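Local coordinates for protein N-formylglutamate amidohydrolase (Ralstonia eutropha, PDB 2Q7S) that binds a zinc ion and is probably a hydrolase of the N-formylglutamate amidohydrolase family, at residues A60-V68 against F268-T279. Residues are numbered along the deposited sequence; the frame is centred on the assembly and turned at random. Where two conformers were deposited one is given.
Sequences ALWEAVPRV and FATLQRDLTLLT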
loop_
_atom_site.group_PDB
_atom_site.type_symbol
_atom_site.label_atom_id
_atom_site.label_comp_id
_atom_site.label_asym_id
_atom_site.label_seq_id
_atom_site.Cartn_x
_atom_site.Cartn_y
_atom_site.Cartn_z
ATOM N N ALA A 60 6.133 5.286 8.517
ATOM C CA ALA A 60 7.213 6.104 9.146
ATOM C C ALA A 60 8.328 6.385 8.134
ATOM O O ALA A 60 8.951 7.446 8.188
ATOM C CB ALA A 60 7.783 5.401 10.403
ATOM N N LEU A 61 8.554 5.452 7.189
ATOM C CA LEU A 61 9.563 5.642 6.117
ATOM C C LEU A 61 9.203 6.853 5.280
ATOM O O LEU A 61 10.076 7.634 4.911
ATOM C CB LEU A 61 9.687 4.447 5.195
ATOM C CG LEU A 61 10.474 3.194 5.658
ATOM C CD1 LEU A 61 10.315 2.112 4.596
ATOM C CD2 LEU A 61 11.936 3.543 5.921
ATOM N N TRP A 62 7.902 7.025 5.041
ATOM C CA TRP A 62 7.435 8.166 4.262
ATOM C C TRP A 62 6.899 9.325 5.072
ATOM O O TRP A 62 6.070 10.107 4.570
ATOM C CB TRP A 62 6.402 7.689 3.261
ATOM C CG TRP A 62 6.908 6.716 2.207
ATOM C CD1 TRP A 62 6.939 5.348 2.307
ATOM C CD2 TRP A 62 7.354 7.021 0.868
ATOM N NE1 TRP A 62 7.394 4.790 1.128
ATOM C CE2 TRP A 62 7.628 5.789 0.225
ATOM C CE3 TRP A 62 7.541 8.211 0.150
ATOM C CZ2 TRP A 62 8.104 5.715 -1.091
ATOM C CZ3 TRP A 62 8.037 8.133 -1.183
ATOM C CH2 TRP A 62 8.290 6.897 -1.769
ATOM N N GLU A 63 7.361 9.474 6.309
ATOM C CA GLU A 63 6.925 10.612 7.160
ATOM C C GLU A 63 6.994 12.019 6.531
ATOM O O GLU A 63 6.184 12.825 6.855
ATOM C CB GLU A 63 7.700 10.640 8.489
ATOM C CG GLU A 63 9.167 10.837 8.311
ATOM C CD GLU A 63 9.839 11.483 9.488
ATOM O OE1 GLU A 63 9.330 11.345 10.628
ATOM O OE2 GLU A 63 10.901 12.113 9.264
ATOM N N ALA A 64 7.936 12.268 5.620
ATOM C CA ALA A 64 8.138 13.576 4.904
ATOM C C ALA A 64 6.971 14.088 4.101
ATOM O O ALA A 64 6.902 15.259 3.799
ATOM C CB ALA A 64 9.288 13.460 3.952
ATOM N N VAL A 65 6.088 13.192 3.687
ATOM C CA VAL A 65 4.995 13.526 2.817
ATOM C C VAL A 65 4.177 14.787 3.237
ATOM O O VAL A 65 4.012 15.672 2.392
ATOM C CB VAL A 65 4.080 12.263 2.581
ATOM C CG1 VAL A 65 2.731 12.652 1.938
ATOM C CG2 VAL A 65 4.794 11.295 1.683
ATOM N N PRO A 66 3.633 14.850 4.500
ATOM C CA PRO A 66 2.916 16.011 4.987
ATOM C C PRO A 66 3.850 17.214 5.236
ATOM O O PRO A 66 3.424 18.358 5.139
ATOM C CB PRO A 66 2.268 15.480 6.292
ATOM C CG PRO A 66 3.201 14.518 6.756
ATOM C CD PRO A 66 3.588 13.793 5.536
ATOM N N ARG A 67 5.146 16.948 5.382
ATOM C CA ARG A 67 6.145 18.005 5.602
ATOM C C ARG A 67 6.425 18.762 4.331
ATOM O O ARG A 67 6.968 19.817 4.394
ATOM C CB ARG A 67 7.466 17.408 6.107
ATOM C CG ARG A 67 7.339 16.606 7.441
ATOM C CD ARG A 67 8.679 15.951 7.838
ATOM N NE ARG A 67 9.583 16.988 8.333
ATOM C CZ ARG A 67 10.921 16.958 8.267
ATOM N NH1 ARG A 67 11.571 15.906 7.815
ATOM N NH2 ARG A 67 11.613 17.956 8.782
ATOM N N VAL A 68 6.095 18.188 3.180
ATOM C CA VAL A 68 6.303 18.848 1.917
ATOM C C VAL A 68 4.966 19.240 1.260
ATOM O O VAL A 68 4.971 19.692 0.141
ATOM C CB VAL A 68 7.186 18.002 0.944
ATOM C CG1 VAL A 68 8.486 17.639 1.622
ATOM C CG2 VAL A 68 6.419 16.740 0.434
ATOM N N PHE A 268 17.234 1.612 8.127
ATOM C CA PHE A 268 16.016 2.417 8.287
ATOM C C PHE A 268 16.286 3.930 8.123
ATOM O O PHE A 268 15.657 4.592 7.309
ATOM C CB PHE A 268 15.304 2.175 9.646
ATOM C CG PHE A 268 14.001 2.916 9.753
ATOM C CD1 PHE A 268 12.820 2.345 9.300
ATOM C CD2 PHE A 268 13.958 4.221 10.243
ATOM C CE1 PHE A 268 11.607 3.069 9.349
ATOM C CE2 PHE A 268 12.755 4.926 10.285
ATOM C CZ PHE A 268 11.574 4.332 9.851
ATOM N N ALA A 269 17.198 4.463 8.939
ATOM C CA ALA A 269 17.503 5.890 8.993
ATOM C C ALA A 269 17.910 6.467 7.648
ATOM O O ALA A 269 17.394 7.500 7.218
ATOM C CB ALA A 269 18.622 6.156 10.009
ATOM N N THR A 270 18.851 5.800 7.008
ATOM C CA THR A 270 19.351 6.197 5.680
ATOM C C THR A 270 18.275 6.082 4.613
ATOM O O THR A 270 18.149 6.969 3.750
ATOM C CB THR A 270 20.678 5.424 5.285
ATOM O OG1 THR A 270 20.437 4.020 5.258
ATOM C CG2 THR A 270 21.736 5.683 6.289
ATOM N N LEU A 271 17.413 5.051 4.682
ATOM C CA LEU A 271 16.336 4.962 3.705
ATOM C C LEU A 271 15.288 6.055 3.880
ATOM O O LEU A 271 14.851 6.695 2.892
ATOM C CB LEU A 271 15.663 3.587 3.750
ATOM C CG LEU A 271 14.593 3.379 2.698
ATOM C CD1 LEU A 271 15.211 3.405 1.297
ATOM C CD2 LEU A 271 13.849 2.084 3.003
ATOM N N GLN A 272 14.905 6.301 5.136
ATOM C CA GLN A 272 13.946 7.356 5.470
ATOM C C GLN A 272 14.484 8.708 4.979
ATOM O O GLN A 272 13.753 9.507 4.428
ATOM C CB GLN A 272 13.758 7.424 6.989
ATOM C CG GLN A 272 12.641 8.356 7.469
ATOM C CD GLN A 272 12.496 8.352 8.988
ATOM O OE1 GLN A 272 13.453 8.612 9.714
ATOM N NE2 GLN A 272 11.301 8.024 9.473
ATOM N N ARG A 273 15.759 8.951 5.205
ATOM C CA ARG A 273 16.417 10.188 4.735
ATOM C C ARG A 273 16.338 10.293 3.206
ATOM O O ARG A 273 15.853 11.265 2.660
ATOM C CB ARG A 273 17.863 10.222 5.228
ATOM C CG ARG A 273 18.694 11.376 4.639
ATOM C CD ARG A 273 19.594 10.920 3.453
ATOM N NE ARG A 273 20.711 9.970 3.713
ATOM C CZ ARG A 273 21.301 9.657 4.885
ATOM N NH1 ARG A 273 20.947 10.189 6.064
ATOM N NH2 ARG A 273 22.297 8.768 4.884
ATOM N N ASP A 274 16.742 9.240 2.518
ATOM C CA ASP A 274 16.606 9.183 1.057
ATOM C C ASP A 274 15.176 9.421 0.558
ATOM O O ASP A 274 14.963 10.136 -0.433
ATOM C CB ASP A 274 17.154 7.869 0.512
ATOM C CG ASP A 274 18.648 7.775 0.636
ATOM O OD1 ASP A 274 19.307 8.779 1.014
ATOM O OD2 ASP A 274 19.167 6.684 0.368
ATOM N N LEU A 275 14.190 8.842 1.237
ATOM C CA LEU A 275 12.791 9.061 0.863
ATOM C C LEU A 275 12.270 10.454 1.178
ATOM O O LEU A 275 11.402 10.933 0.494
ATOM C CB LEU A 275 11.863 8.009 1.489
ATOM C CG LEU A 275 12.012 6.579 1.032
ATOM C CD1 LEU A 275 11.141 5.593 1.859
ATOM C CD2 LEU A 275 11.692 6.514 -0.472
ATOM N N THR A 276 12.775 11.100 2.246
ATOM C CA THR A 276 12.493 12.495 2.492
ATOM C C THR A 276 12.970 13.388 1.356
ATOM O O THR A 276 12.253 14.265 0.884
ATOM C CB THR A 276 13.092 12.953 3.822
ATOM O OG1 THR A 276 12.381 12.301 4.880
ATOM C CG2 THR A 276 12.940 14.398 3.973
ATOM N N LEU A 277 14.221 13.197 0.956
ATOM C CA LEU A 277 14.783 13.914 -0.180
ATOM C C LEU A 277 14.046 13.583 -1.485
ATOM O O LEU A 277 13.832 14.480 -2.307
ATOM C CB LEU A 277 16.288 13.643 -0.314
ATOM C CG LEU A 277 17.330 14.408 0.525
ATOM C CD1 LEU A 277 17.683 15.772 -0.042
ATOM C CD2 LEU A 277 16.936 14.551 1.963
ATOM N N LEU A 278 13.634 12.338 -1.683
ATOM C CA LEU A 278 12.889 11.968 -2.896
ATOM C C LEU A 278 11.519 12.683 -2.866
ATOM O O LEU A 278 11.056 13.202 -3.874
ATOM C CB LEU A 278 12.670 10.442 -2.984
ATOM C CG LEU A 278 11.630 10.014 -4.028
ATOM C CD1 LEU A 278 12.175 10.285 -5.427
ATOM C CD2 LEU A 278 11.165 8.537 -3.812
ATOM N N THR A 279 10.925 12.772 -1.684
ATOM C CA THR A 279 9.557 13.324 -1.510
ATOM C C THR A 279 9.545 14.815 -1.784
ATOM O O THR A 279 8.595 15.349 -2.326
ATOM C CB THR A 279 8.954 12.931 -0.089
ATOM O OG1 THR A 279 8.817 11.503 0.021
ATOM C CG2 THR A 279 7.564 13.500 0.121
HETATM O O HOH W 1 10.249 10.484 4.721
HETATM O O HOH W 2 10.983 13.505 7.012
#
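Leu-61 drops as a knob into a hole on helix 267-289 lined by Phe-268, Leu-271, Gln-272 and Leu-275, its CD2 3.5 Å from Phe-268 CE1. Beside it, Leu-275 lays CD2 over one face of the Trp-62 indole, a CH-pi contact 3.9 Å from the six-membered ring's centroid. At that ring's edge sits Thr-279 OG1, 3.5 Å from Trp-62 CE3; it lies anti to the carbonyl carbon (chi1 -63°), where it donates to Leu-275 O, and CG2 is left facing Val-65 and Val-68. The type I beta turn from Trp-62 to Val-65 brings Ala-64 CB against Thr-276. Toward the surface, the extended Gln-272 side chain donates from NE2 to Ala-60 O (2.7 Å, nearly straight), reaching it from the face opposite Glu-63 N, at the end of helix 58-61. The Glu-63 carboxylate stacks on this amide, their planes 19° apart. Two waters meet at Thr-276 OG1, one bridging to Leu-61 O and Ala-64 N, the other to Glu-63 OE2 and Arg-67 NH1. Beneath, Trp-62 rests on Ile-249 and Ile-251 of the central-sheet strand 244-252, and Leu-61 and Leu-271 on Ile-251, while Leu-278 leans on helix 205-217.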